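Local coordinates for SnoaL-like domain-containing protein (Burkholderia xenovorans LB400, PDB 3FGY), which is of unknown function but has the NTF2-like fold of the SnoaL-like family, in which a curved sheet and helices commonly enclose a small-molecule pocket, at residues A[34-39]-A[117-122]; A[68-73]-A[85-90]; A[78-83]-A[106-111]; A[42-47]-A[59-64]; A[99-104]-A[124-129]. All coordinates share one frame; numbering follows the deposited sequence. Where two conformers were deposited one is given.

Contact 1: residues A[34-39]-A[117-122]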
# COMPACT_ATOMS: atom_id res chain seq x y z
N ILE A 34 -19.30 6.75 -3.80
CA ILE A 34 -17.95 6.16 -3.90
C ILE A 34 -16.88 7.24 -3.68
O ILE A 34 -17.00 8.34 -4.16
CB ILE A 34 -17.74 5.44 -5.27
CG1 ILE A 34 -16.38 4.76 -5.31
CG2 ILE A 34 -17.89 6.42 -6.42
CD1 ILE A 34 -16.26 3.68 -6.39
N GLU A 35 -15.86 6.91 -2.89
CA GLU A 35 -14.75 7.78 -2.58
C GLU A 35 -13.48 7.08 -3.06
O GLU A 35 -13.28 5.93 -2.69
CB GLU A 35 -14.69 7.92 -1.07
CG GLU A 35 -13.57 8.72 -0.53
CD GLU A 35 -13.56 8.68 0.98
OE1 GLU A 35 -13.02 7.69 1.55
OE2 GLU A 35 -14.10 9.61 1.58
N TRP A 36 -12.65 7.76 -3.86
CA TRP A 36 -11.39 7.19 -4.34
C TRP A 36 -10.28 8.17 -4.03
O TRP A 36 -10.20 9.28 -4.61
CB TRP A 36 -11.50 6.90 -5.83
CG TRP A 36 -10.38 6.19 -6.54
CD1 TRP A 36 -9.05 6.12 -6.17
CD2 TRP A 36 -10.48 5.49 -7.78
NE1 TRP A 36 -8.33 5.39 -7.11
CE2 TRP A 36 -9.18 5.01 -8.11
CE3 TRP A 36 -11.54 5.23 -8.64
CZ2 TRP A 36 -8.94 4.29 -9.25
CZ3 TRP A 36 -11.30 4.50 -9.76
CH2 TRP A 36 -10.02 4.05 -10.07
N ILE A 37 -9.41 7.75 -3.12
CA ILE A 37 -8.34 8.59 -2.60
C ILE A 37 -7.01 8.23 -3.24
O ILE A 37 -6.59 7.06 -3.21
CB ILE A 37 -8.23 8.45 -1.05
CG1 ILE A 37 -9.57 8.79 -0.35
CG2 ILE A 37 -7.07 9.27 -0.51
CD1 ILE A 37 -9.56 8.54 1.16
N ILE A 38 -6.34 9.23 -3.80
CA ILE A 38 -5.07 9.06 -4.48
C ILE A 38 -4.08 10.02 -3.82
O ILE A 38 -4.28 11.22 -3.83
CB ILE A 38 -5.22 9.34 -5.99
CG1 ILE A 38 -6.28 8.40 -6.60
CG2 ILE A 38 -3.85 9.20 -6.68
CD1 ILE A 38 -6.37 8.53 -8.13
N PRO A 39 -3.00 9.46 -3.23
CA PRO A 39 -2.05 10.33 -2.54
C PRO A 39 -1.03 10.98 -3.47
O PRO A 39 -0.99 10.67 -4.68
CB PRO A 39 -1.34 9.36 -1.59
CG PRO A 39 -1.24 8.11 -2.35
CD PRO A 39 -2.56 8.05 -3.17
N ILE A 117 -12.08 3.47 -1.95
CA ILE A 117 -10.81 3.02 -2.48
C ILE A 117 -9.76 3.99 -1.95
O ILE A 117 -9.96 5.19 -1.98
CB ILE A 117 -10.80 3.11 -4.03
CG1 ILE A 117 -11.90 2.23 -4.63
CG2 ILE A 117 -9.41 2.81 -4.64
CD1 ILE A 117 -12.18 2.54 -6.06
N ARG A 118 -8.65 3.46 -1.47
CA ARG A 118 -7.49 4.27 -1.18
C ARG A 118 -6.28 3.61 -1.84
O ARG A 118 -6.05 2.43 -1.62
CB ARG A 118 -7.29 4.37 0.33
CG ARG A 118 -6.45 5.55 0.71
CD ARG A 118 -5.95 5.56 2.14
NE ARG A 118 -4.83 6.48 2.07
CZ ARG A 118 -4.91 7.80 2.24
NH1 ARG A 118 -6.01 8.35 2.69
NH2 ARG A 118 -3.84 8.55 2.01
N GLU A 119 -5.53 4.36 -2.65
CA GLU A 119 -4.30 3.88 -3.24
C GLU A 119 -3.07 4.16 -2.36
O GLU A 119 -2.94 5.23 -1.76
CB GLU A 119 -4.05 4.52 -4.60
CG GLU A 119 -5.18 4.45 -5.58
CD GLU A 119 -4.77 4.89 -6.99
OE1 GLU A 119 -3.53 5.11 -7.23
OE2 GLU A 119 -5.66 5.02 -7.85
N TYR A 120 -2.16 3.20 -2.39
CA TYR A 120 -0.85 3.30 -1.77
C TYR A 120 0.14 3.05 -2.93
O TYR A 120 0.19 1.96 -3.47
CB TYR A 120 -0.69 2.29 -0.65
CG TYR A 120 -1.70 2.46 0.47
CD1 TYR A 120 -3.00 1.97 0.32
CD2 TYR A 120 -1.37 3.06 1.68
CE1 TYR A 120 -3.93 2.08 1.35
CE2 TYR A 120 -2.30 3.17 2.71
CZ TYR A 120 -3.58 2.70 2.55
OH TYR A 120 -4.53 2.78 3.57
N ILE A 121 0.89 4.09 -3.28
CA ILE A 121 1.69 4.12 -4.49
C ILE A 121 3.04 4.80 -4.21
O ILE A 121 3.27 5.36 -3.13
CB ILE A 121 0.93 4.87 -5.63
CG1 ILE A 121 0.72 6.33 -5.25
CG2 ILE A 121 -0.39 4.11 -5.98
CD1 ILE A 121 -0.04 7.09 -6.30
N ASP A 122 3.95 4.73 -5.18
CA ASP A 122 5.24 5.43 -5.10
C ASP A 122 5.04 6.89 -5.47
O ASP A 122 5.26 7.30 -6.61
CB ASP A 122 6.27 4.75 -6.01
CG ASP A 122 7.70 5.13 -5.67
OD1 ASP A 122 7.93 6.21 -5.06
OD2 ASP A 122 8.61 4.33 -6.04
O HOH W 1 -11.56 5.91 0.48
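The Glu-119 side chain reaches Trp-36, Ile-38 and Pro-39, passing Ile-37 O on the way. Its CB lies 4.1 Å from CD of Pro-39. CG, set anti to the carbonyl carbon (chi1 -52°), comes 3.6 Å from Trp-36 NE1, and CD passes 3.8 Å from Ile-38 CG1, whose side chain runs alongside in the same direction. At the tip, OE2 accepts the indole N-H (Trp-36 NE1 to Glu-119 OE2, 2.8 Å) on its anti side and near the ring plane, with carboxylate and ring turned 49° apart. Tryptophan suits the place by offering a donor edge and a broad face: Ile-117 CG2 makes a CH-pi contact 3.8 Å from the centroid of its five-membered ring. Ile-37 CG2 lies over one face of the Arg-118 guanidinium, toward its rim, 3.5 Å from NH1. The strands run parallel, joined by backbone bonds such as Glu-119 N to Ile-37 O. With OE2 held by the indole, the carboxylate's rotation is restrained while OE1 bonds an unidentified ligand, probably from the crystallisation liquor, consistent with a pocket.

Contact 2: residues A[68-73]-A[85-90]; sequences SYPEPP and VGFATG
Ser-68 N donates to Thr-89 O at 2.8 Å, and the return bond from Thr-89 N to Ser-68 O makes this an antiparallel hydrogen-bonded pair. The two side chains share a sheet face, where Ser-68 CB lies 3.6 Å from Thr-89 OG1; threonine's hydroxyl is placed there by a chi1 of 61°, between its own backbone N and carbonyl carbon. Beyond this pair segment 68-73 loops away from strand 81-92, and water takes over. One molecule accepts from Glu-71 N at 2.9 Å and reaches Phe-87 O, while a second accepts from Phe-87 N at 3.0 Å and reaches Glu-71 O. Prolines suit a segment leaving the sheet, since they have no N-H to give. Pro-70 also packs: its CG meets the Phe-87 ring at the edge, 3.8 Å from CD2, the two side chains crossing at about a right angle. The Tyr-69 ring comes obliquely to Ala-88, CD1 to CB 4.0 Å, where a small methyl leaves space for it. Pro-73 returns to the strand, CA 3.4 Å from Val-85 O. This short loop interrupts strand 65-78, the outermost on its side within this chain, while the other edge of strand 81-92 pairs with strand 98-110 through Ala-88 with Asp-101, and Val-85 packs on Tyr-120 of the second subunit.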
# COMPACT_ATOMS: atom_id res chain seq x y z
N SER A 68 0.59 0.08 -17.90
CA SER A 68 0.61 -1.35 -18.23
C SER A 68 0.76 -2.14 -16.95
O SER A 68 1.52 -1.77 -16.08
CB SER A 68 1.83 -1.68 -19.12
OG SER A 68 1.75 -1.07 -20.39
N TYR A 69 0.08 -3.28 -16.88
CA TYR A 69 0.19 -4.18 -15.75
C TYR A 69 0.76 -5.49 -16.31
O TYR A 69 0.03 -6.22 -17.00
CB TYR A 69 -1.21 -4.38 -15.13
CG TYR A 69 -1.92 -3.06 -14.84
CD1 TYR A 69 -1.70 -2.36 -13.64
CD2 TYR A 69 -2.75 -2.47 -15.79
CE1 TYR A 69 -2.34 -1.14 -13.38
CE2 TYR A 69 -3.40 -1.25 -15.56
CZ TYR A 69 -3.18 -0.58 -14.36
OH TYR A 69 -3.83 0.64 -14.14
N PRO A 70 2.07 -5.73 -16.13
CA PRO A 70 2.67 -6.93 -16.75
C PRO A 70 2.09 -8.27 -16.28
O PRO A 70 2.04 -9.22 -17.07
CB PRO A 70 4.16 -6.85 -16.40
CG PRO A 70 4.35 -5.63 -15.56
CD PRO A 70 3.06 -4.90 -15.41
N GLU A 71 1.68 -8.33 -15.01
CA GLU A 71 1.16 -9.56 -14.40
C GLU A 71 -0.15 -9.29 -13.68
O GLU A 71 -0.43 -8.15 -13.27
CB GLU A 71 2.15 -10.18 -13.43
CG GLU A 71 3.51 -10.58 -14.00
CD GLU A 71 3.43 -11.61 -15.12
OE1 GLU A 71 2.49 -12.45 -15.13
OE2 GLU A 71 4.32 -11.60 -16.01
N PRO A 72 -0.97 -10.32 -13.51
CA PRO A 72 -2.24 -10.07 -12.83
C PRO A 72 -2.05 -9.73 -11.34
O PRO A 72 -1.10 -10.16 -10.71
CB PRO A 72 -3.01 -11.39 -12.98
CG PRO A 72 -2.14 -12.31 -13.63
CD PRO A 72 -0.83 -11.72 -13.95
N PRO A 73 -2.95 -8.92 -10.81
CA PRO A 73 -2.81 -8.56 -9.39
C PRO A 73 -3.21 -9.70 -8.48
O PRO A 73 -3.81 -10.71 -8.92
CB PRO A 73 -3.78 -7.40 -9.22
CG PRO A 73 -4.81 -7.61 -10.25
CD PRO A 73 -4.15 -8.31 -11.41
N VAL A 85 -3.12 -6.04 -4.74
CA VAL A 85 -1.68 -5.83 -4.70
C VAL A 85 -1.12 -6.04 -6.10
O VAL A 85 -1.33 -7.09 -6.70
CB VAL A 85 -1.00 -6.82 -3.73
CG1 VAL A 85 0.49 -6.50 -3.61
CG2 VAL A 85 -1.71 -6.73 -2.34
N GLY A 86 -0.45 -5.03 -6.64
CA GLY A 86 0.01 -5.15 -8.01
C GLY A 86 1.21 -4.31 -8.35
O GLY A 86 1.82 -3.69 -7.49
N PHE A 87 1.53 -4.31 -9.64
CA PHE A 87 2.72 -3.64 -10.15
C PHE A 87 2.38 -3.11 -11.53
O PHE A 87 1.70 -3.78 -12.32
CB PHE A 87 3.91 -4.60 -10.16
CG PHE A 87 5.14 -4.05 -10.83
CD1 PHE A 87 6.04 -3.25 -10.14
CD2 PHE A 87 5.38 -4.33 -12.15
CE1 PHE A 87 7.18 -2.74 -10.79
CE2 PHE A 87 6.48 -3.82 -12.79
CZ PHE A 87 7.39 -3.03 -12.11
N ALA A 88 2.79 -1.88 -11.80
CA ALA A 88 2.56 -1.23 -13.08
C ALA A 88 3.84 -0.64 -13.61
O ALA A 88 4.72 -0.25 -12.84
CB ALA A 88 1.53 -0.08 -12.95
N THR A 89 3.90 -0.55 -14.93
CA THR A 89 4.87 0.27 -15.60
C THR A 89 4.10 1.33 -16.40
O THR A 89 2.96 1.11 -16.83
CB THR A 89 5.79 -0.54 -16.52
OG1 THR A 89 5.01 -1.18 -17.53
CG2 THR A 89 6.56 -1.59 -15.72
N GLY A 90 4.68 2.51 -16.56
CA GLY A 90 3.98 3.55 -17.27
C GLY A 90 4.84 4.62 -17.89
O GLY A 90 6.06 4.65 -17.72
O HOH W 2 2.23 -6.58 -12.76
O HOH W 3 -0.26 -6.27 -10.98

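Contact 3: residues A[78-83]-A[106-111]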
# COMPACT_ATOMS: atom_id res chain seq x y z
N GLN A 78 -10.83 -9.96 3.31
CA GLN A 78 -11.32 -10.34 4.63
C GLN A 78 -12.42 -9.36 5.00
O GLN A 78 -12.29 -8.14 4.77
CB GLN A 78 -10.17 -10.34 5.65
CG GLN A 78 -10.56 -10.97 6.98
CD GLN A 78 -9.39 -11.10 7.94
OE1 GLN A 78 -8.45 -10.32 7.91
NE2 GLN A 78 -9.47 -12.09 8.83
N GLY A 79 -13.53 -9.88 5.49
CA GLY A 79 -14.64 -9.04 5.88
C GLY A 79 -15.16 -8.28 4.68
O GLY A 79 -15.39 -8.87 3.63
N GLU A 80 -15.30 -6.97 4.84
CA GLU A 80 -15.80 -6.11 3.76
C GLU A 80 -14.65 -5.53 2.93
O GLU A 80 -14.87 -4.69 2.07
CB GLU A 80 -16.69 -4.99 4.32
CG GLU A 80 -15.97 -3.86 5.05
CD GLU A 80 -16.93 -2.86 5.69
OE1 GLU A 80 -18.16 -3.03 5.56
OE2 GLU A 80 -16.44 -1.91 6.34
N ARG A 81 -13.43 -5.99 3.19
CA ARG A 81 -12.24 -5.41 2.57
C ARG A 81 -11.64 -6.32 1.51
O ARG A 81 -11.61 -7.53 1.68
CB ARG A 81 -11.21 -5.12 3.67
CG ARG A 81 -11.75 -4.22 4.78
CD ARG A 81 -11.66 -2.77 4.40
NE ARG A 81 -10.33 -2.19 4.66
CZ ARG A 81 -9.85 -1.11 4.04
NH1 ARG A 81 -10.52 -0.50 3.08
NH2 ARG A 81 -8.65 -0.65 4.35
N VAL A 82 -11.20 -5.71 0.40
CA VAL A 82 -10.43 -6.38 -0.63
C VAL A 82 -9.23 -5.47 -0.90
O VAL A 82 -9.39 -4.32 -1.28
CB VAL A 82 -11.26 -6.57 -1.93
CG1 VAL A 82 -10.46 -7.31 -2.96
CG2 VAL A 82 -12.53 -7.34 -1.64
N LEU A 83 -8.04 -5.97 -0.60
CA LEU A 83 -6.83 -5.26 -0.94
C LEU A 83 -6.25 -5.90 -2.19
O LEU A 83 -6.08 -7.12 -2.26
CB LEU A 83 -5.86 -5.28 0.23
CG LEU A 83 -6.05 -4.10 1.18
CD1 LEU A 83 -7.46 -4.01 1.80
CD2 LEU A 83 -4.92 -4.11 2.25
N ALA A 106 -6.70 -0.41 -1.58
CA ALA A 106 -7.44 -0.91 -0.42
C ALA A 106 -8.88 -0.51 -0.64
O ALA A 106 -9.22 0.68 -0.69
CB ALA A 106 -6.91 -0.32 0.88
N ILE A 107 -9.71 -1.53 -0.81
CA ILE A 107 -11.10 -1.35 -1.22
C ILE A 107 -12.05 -1.86 -0.14
O ILE A 107 -11.79 -2.89 0.49
CB ILE A 107 -11.37 -2.02 -2.59
CG1 ILE A 107 -10.39 -1.47 -3.64
CG2 ILE A 107 -12.80 -1.81 -3.02
CD1 ILE A 107 -10.49 -2.11 -4.98
N THR A 108 -13.14 -1.12 0.05
CA THR A 108 -14.25 -1.54 0.91
C THR A 108 -15.47 -1.73 0.01
O THR A 108 -15.78 -0.87 -0.83
CB THR A 108 -14.56 -0.50 1.99
OG1 THR A 108 -13.39 -0.25 2.78
CG2 THR A 108 -15.72 -0.98 2.89
N VAL A 109 -16.11 -2.90 0.15
CA VAL A 109 -17.31 -3.24 -0.60
C VAL A 109 -18.44 -3.38 0.41
O VAL A 109 -18.29 -4.07 1.42
CB VAL A 109 -17.16 -4.57 -1.32
CG1 VAL A 109 -18.49 -4.94 -2.06
CG2 VAL A 109 -15.93 -4.56 -2.23
N ARG A 110 -19.55 -2.70 0.12
CA ARG A 110 -20.78 -2.79 0.92
C ARG A 110 -21.99 -2.84 -0.00
O ARG A 110 -22.02 -2.13 -1.01
CB ARG A 110 -20.91 -1.58 1.84
CG ARG A 110 -19.90 -1.55 2.95
CD ARG A 110 -19.97 -0.24 3.70
NE ARG A 110 -19.04 -0.25 4.83
CZ ARG A 110 -18.50 0.84 5.37
NH1 ARG A 110 -18.82 2.06 4.93
NH2 ARG A 110 -17.65 0.72 6.38
N LYS A 111 -22.97 -3.67 0.34
CA LYS A 111 -24.19 -3.78 -0.47
C LYS A 111 -23.83 -4.07 -1.94
O LYS A 111 -24.44 -3.52 -2.86
CB LYS A 111 -25.03 -2.50 -0.37
CG LYS A 111 -25.36 -2.04 1.07
CD LYS A 111 -26.71 -2.54 1.54
O HOH W 4 -9.43 1.95 1.77
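Strands 81-83 and 106-110 run antiparallel at 153°, with Val-82 and Ile-107 exchanging two backbone bonds and Val-109 N donating to Glu-80 O. Just before the pairing, a type II' turn from Gln-78 to Arg-81 reverses the chain, and Gly-79 suits its positive phi. Arg-110 grips the Glu-80 carboxylate side-on: NE meets OE1 at 3.0 Å from above the carboxylate plane, and NH2 meets OE2 at 2.9 Å on its syn side. These flat groups are 58° apart, and Thr-108 CG2 lies over the rim of one face of the Arg-110 guanidinium. Arg-81, bent at chi2 and chi3, folds back so that its NH1 reaches Thr-108 OG1 at 2.9 Å. The same nitrogen donates to a water that in turn donates to Ala-106 O, while NE forms a salt bridge with Glu-74 of the second subunit. Leu-83 CD1 packs 3.8 Å from Ala-106 CB, small enough to let the leucine lie over its strand neighbour and meet Leu-83 of the second subunit. On the other face Val-82, Ile-107 and Val-109 present branched aliphatic groups to Val-11 of helix 5-20. Such a two-sided hairpin is characteristic of the NTF2-like fold, whose curved sheet wraps helices on one face and here meets a partner subunit on the other.

Contact 4: residues A[42-47]-A[59-64]; sequences WPLAGT and QKASEM
Lys-60 runs past Leu-44 in the opposite direction, its CG 3.8 Å from Leu-44 CD2. The side chain is extended, with CG anti to the backbone N (chi1 -172°), and carries NZ to the carbonyl of Pro-43, where NZ to O is 3.0 Å and the donor is tilted from the carbonyl plane. A long aliphatic stem with a charged tip suits this place, because NZ also makes a salt bridge with the C-terminal carboxylate of Thr-135. Next comes Ala-61, whose CB meets Leu-44 CD1 at 3.8 Å; a methyl lets the leucine branch come close to the helix backbone. A turn later Met-64, present as selenomethionine, bends at chi3 and brings SE to 3.7 Å from Pro-43 CB, with its CE equally close to Pro-43 CG. Pro-43 and Leu-44 are the two central residues of a type I turn closed by Ala-45 N to Trp-42 O, and proline's fixed phi suits the first of these positions. Within the turn, Leu-44 CB sits over the rim of one face of the Trp-42 ring, whose NE1 bonds Pro-39 O. The turn lies between strands 34-38 and 46-49, and the C-terminal end of helix 50-64 packs against it just before strand 65-78 begins.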
# COMPACT_ATOMS: atom_id res chain seq x y z
N TRP A 42 0.62 15.04 -8.00
CA TRP A 42 0.65 14.68 -9.39
C TRP A 42 -0.79 14.88 -9.88
O TRP A 42 -1.68 15.11 -9.06
CB TRP A 42 1.15 13.25 -9.60
CG TRP A 42 0.35 12.12 -9.02
CD1 TRP A 42 0.04 11.89 -7.70
CD2 TRP A 42 -0.16 11.00 -9.74
NE1 TRP A 42 -0.65 10.71 -7.57
CE2 TRP A 42 -0.82 10.16 -8.81
CE3 TRP A 42 -0.18 10.64 -11.09
CZ2 TRP A 42 -1.42 8.98 -9.19
CZ3 TRP A 42 -0.80 9.47 -11.46
CH2 TRP A 42 -1.39 8.63 -10.51
N PRO A 43 -1.00 14.88 -11.20
CA PRO A 43 -2.34 15.28 -11.70
C PRO A 43 -3.55 14.51 -11.17
O PRO A 43 -4.66 15.09 -11.14
CB PRO A 43 -2.20 15.11 -13.22
CG PRO A 43 -0.77 15.37 -13.47
CD PRO A 43 -0.06 14.69 -12.31
N LEU A 44 -3.39 13.25 -10.77
CA LEU A 44 -4.53 12.45 -10.32
C LEU A 44 -4.72 12.44 -8.83
O LEU A 44 -5.70 11.83 -8.34
CB LEU A 44 -4.43 11.02 -10.86
CG LEU A 44 -4.26 10.86 -12.38
CD1 LEU A 44 -4.33 9.37 -12.75
CD2 LEU A 44 -5.24 11.74 -13.18
N ALA A 45 -3.82 13.12 -8.11
CA ALA A 45 -3.92 13.16 -6.65
C ALA A 45 -5.19 13.87 -6.18
O ALA A 45 -5.63 14.85 -6.79
CB ALA A 45 -2.71 13.84 -6.02
N GLY A 46 -5.75 13.36 -5.10
CA GLY A 46 -6.89 13.97 -4.45
C GLY A 46 -7.89 12.91 -4.09
O GLY A 46 -7.65 11.73 -4.33
N THR A 47 -9.01 13.35 -3.54
CA THR A 47 -10.15 12.49 -3.28
C THR A 47 -11.26 12.78 -4.29
O THR A 47 -11.80 13.88 -4.37
CB THR A 47 -10.64 12.67 -1.83
OG1 THR A 47 -9.58 12.32 -0.94
CG2 THR A 47 -11.85 11.80 -1.52
N GLN A 59 -11.18 9.58 -17.30
CA GLN A 59 -10.92 10.34 -18.52
C GLN A 59 -9.56 11.04 -18.41
O GLN A 59 -8.74 10.98 -19.32
CB GLN A 59 -12.04 11.36 -18.79
CG GLN A 59 -11.84 12.21 -20.06
CD GLN A 59 -11.80 11.38 -21.31
OE1 GLN A 59 -12.46 10.34 -21.40
NE2 GLN A 59 -11.02 11.84 -22.30
N LYS A 60 -9.33 11.69 -17.28
CA LYS A 60 -8.09 12.40 -17.08
C LYS A 60 -6.88 11.45 -17.09
O LYS A 60 -5.83 11.77 -17.67
CB LYS A 60 -8.18 13.20 -15.79
CG LYS A 60 -7.03 14.13 -15.59
CD LYS A 60 -7.20 14.96 -14.37
CE LYS A 60 -6.06 15.93 -14.19
NZ LYS A 60 -6.30 16.80 -12.99
N ALA A 61 -7.03 10.28 -16.48
CA ALA A 61 -5.95 9.27 -16.46
C ALA A 61 -5.60 8.86 -17.91
O ALA A 61 -4.42 8.83 -18.29
CB ALA A 61 -6.35 8.07 -15.64
N SER A 62 -6.62 8.58 -18.72
CA SER A 62 -6.44 8.19 -20.13
C SER A 62 -5.69 9.26 -20.94
O SER A 62 -4.90 8.94 -21.86
CB SER A 62 -7.80 7.91 -20.76
OG SER A 62 -8.43 9.11 -21.21
N GLU A 63 -5.93 10.52 -20.58
CA GLU A 63 -5.30 11.65 -21.21
C GLU A 63 -3.86 11.90 -20.79
O GLU A 63 -3.09 12.46 -21.58
CB GLU A 63 -6.12 12.92 -20.95
CG GLU A 63 -7.41 12.92 -21.74
CD GLU A 63 -8.36 14.05 -21.39
OE1 GLU A 63 -7.98 14.94 -20.60
OE2 GLU A 63 -9.49 14.03 -21.94
N MSE A 64 -3.48 11.49 -19.58
CA MSE A 64 -2.16 11.92 -19.14
C MSE A 64 -1.15 10.82 -18.90
O MSE A 64 0.03 11.11 -18.84
CB MSE A 64 -2.27 12.83 -17.94
CG MSE A 64 -2.85 14.15 -18.33
SE MSE A 64 -3.05 15.23 -16.81
CE MSE A 64 -1.50 16.44 -16.98

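Contact 5: residues A[99-104]-A[124-129]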
# COMPACT_ATOMS: atom_id res chain seq x y z
N PHE A 99 7.99 5.29 -15.54
CA PHE A 99 8.05 4.89 -14.15
C PHE A 99 7.60 3.46 -13.99
O PHE A 99 6.99 2.88 -14.89
CB PHE A 99 7.17 5.80 -13.28
CG PHE A 99 5.71 5.75 -13.64
CD1 PHE A 99 4.87 4.82 -13.04
CD2 PHE A 99 5.21 6.60 -14.60
CE1 PHE A 99 3.53 4.76 -13.38
CE2 PHE A 99 3.86 6.56 -14.93
CZ PHE A 99 3.03 5.63 -14.34
N GLU A 100 7.93 2.92 -12.82
CA GLU A 100 7.37 1.66 -12.39
C GLU A 100 6.76 1.93 -10.99
O GLU A 100 7.15 2.89 -10.29
CB GLU A 100 8.42 0.51 -12.52
CG GLU A 100 9.04 0.52 -13.95
CD GLU A 100 9.77 -0.75 -14.47
OE1 GLU A 100 10.32 -1.55 -13.70
OE2 GLU A 100 9.82 -0.91 -15.71
N ASP A 101 5.75 1.17 -10.61
CA ASP A 101 4.99 1.48 -9.38
C ASP A 101 4.54 0.16 -8.81
O ASP A 101 3.83 -0.58 -9.49
CB ASP A 101 3.75 2.36 -9.69
CG ASP A 101 3.08 2.96 -8.43
OD1 ASP A 101 3.75 3.09 -7.40
OD2 ASP A 101 1.86 3.27 -8.47
N ASP A 102 5.01 -0.16 -7.60
CA ASP A 102 4.40 -1.21 -6.76
C ASP A 102 3.29 -0.55 -5.96
O ASP A 102 3.51 0.46 -5.27
CB ASP A 102 5.41 -1.87 -5.83
CG ASP A 102 6.20 -2.95 -6.54
OD1 ASP A 102 5.72 -4.08 -6.62
OD2 ASP A 102 7.29 -2.63 -7.03
N TRP A 103 2.08 -1.08 -6.09
CA TRP A 103 0.92 -0.45 -5.52
C TRP A 103 -0.02 -1.39 -4.75
O TRP A 103 -0.08 -2.60 -5.01
CB TRP A 103 0.12 0.28 -6.61
CG TRP A 103 -0.18 -0.55 -7.83
CD1 TRP A 103 0.52 -0.59 -9.01
CD2 TRP A 103 -1.28 -1.47 -8.00
NE1 TRP A 103 -0.07 -1.47 -9.89
CE2 TRP A 103 -1.18 -2.01 -9.30
CE3 TRP A 103 -2.34 -1.88 -7.18
CZ2 TRP A 103 -2.11 -2.94 -9.81
CZ3 TRP A 103 -3.28 -2.81 -7.70
CH2 TRP A 103 -3.14 -3.33 -8.99
N VAL A 104 -0.79 -0.80 -3.84
CA VAL A 104 -1.93 -1.47 -3.24
C VAL A 104 -3.16 -0.57 -3.37
O VAL A 104 -3.12 0.63 -3.11
CB VAL A 104 -1.67 -1.78 -1.74
CG1 VAL A 104 -2.97 -2.29 -1.03
CG2 VAL A 104 -0.50 -2.78 -1.60
N LEU A 124 6.67 9.63 -4.66
CA LEU A 124 7.90 10.31 -5.12
C LEU A 124 8.13 10.06 -6.61
O LEU A 124 8.39 10.96 -7.37
CB LEU A 124 9.09 9.83 -4.30
CG LEU A 124 10.44 10.46 -4.69
CD1 LEU A 124 10.40 12.00 -4.67
CD2 LEU A 124 11.56 9.93 -3.84
N ALA A 125 8.01 8.81 -7.03
CA ALA A 125 8.22 8.46 -8.44
C ALA A 125 7.22 9.19 -9.34
O ALA A 125 7.57 9.72 -10.40
CB ALA A 125 8.10 6.93 -8.63
N LEU A 126 5.95 9.20 -8.94
CA LEU A 126 4.92 9.79 -9.78
C LEU A 126 5.03 11.32 -9.81
O LEU A 126 4.77 11.93 -10.86
CB LEU A 126 3.54 9.32 -9.34
CG LEU A 126 3.26 7.89 -9.80
CD1 LEU A 126 2.30 7.17 -8.85
CD2 LEU A 126 2.74 7.91 -11.21
N ALA A 127 5.45 11.93 -8.71
CA ALA A 127 5.72 13.37 -8.69
C ALA A 127 6.86 13.69 -9.67
O ALA A 127 6.74 14.61 -10.49
CB ALA A 127 6.04 13.88 -7.28
N ARG A 128 7.95 12.94 -9.60
CA ARG A 128 9.08 13.16 -10.48
C ARG A 128 8.66 13.01 -11.94
O ARG A 128 8.99 13.84 -12.78
CB ARG A 128 10.21 12.22 -10.14
CG ARG A 128 10.93 12.61 -8.91
CD ARG A 128 11.87 11.55 -8.48
NE ARG A 128 12.83 12.04 -7.51
CZ ARG A 128 13.68 11.24 -6.84
NH1 ARG A 128 13.67 9.91 -6.99
NH2 ARG A 128 14.53 11.79 -6.01
N ALA A 129 7.94 11.94 -12.24
CA ALA A 129 7.58 11.60 -13.63
C ALA A 129 6.64 12.64 -14.23
O ALA A 129 6.66 12.86 -15.44
CB ALA A 129 6.98 10.21 -13.71
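The Phe-99 ring carries Leu-126 over the centre of one face, CD2 standing 3.9 Å from the centroid and only 13° off the ring normal in a CH-pi contact. Ala-129 CB approaches the same ring obliquely, 4.1 Å from CD2. Phe-99 turns its CG between the backbone N and the carbonyl carbon (chi1 62°), which turns the ring toward the helix. Small alanines at 125 and 129, one turn apart, let the helix settle close to the strand, and the axes come within 8.7 Å. Further along, the side chains of Leu-126 and Asp-101 cross at about a right angle, CD1 3.9 Å from OD2. The other oxygen, OD1, accepts from the backbone N of Asp-122, the N-cap residue whose own side chain caps Ala-125 N; Asp-101 thus ties the strand to the residue that caps the helix. A C-terminal helix running roughly antiparallel to the sheet strand it packs on, near a bound, unidentified molecule about 3 Å from the Asp-101 side chain that may mark a pocket, is consistent with an NTF2-like domain.

Overall arrangement
All five contacts belong to one curved sheet and its surrounding helices. Contacts 1 and 3 touch where Arg-118 O bonds Ala-106 N, and contacts 2 and 5 where Ala-88 O bonds Asp-101 N, so strands 113-120, 98-110 and 81-92 are joined in order. Contact 4 adjoins contact 1 through Ile-38 N to Gly-46 O, and reaches contact 5 where Trp-42 meets Leu-126. Contacts 3 and 4 lie on opposite sides of the chain's centre, their own centres 24 Å apart. An unidentified ligand, probably from the crystallisation liquor, lies about 2 Å from the side chain of Glu-119, 3 Å from Asp-101, and 4 Å from Leu-44 and Ala-88. Contacts 1, 2, 4 and 5 probably line a pocket, whereas Ile-107 of contact 3 is about 11 Å away.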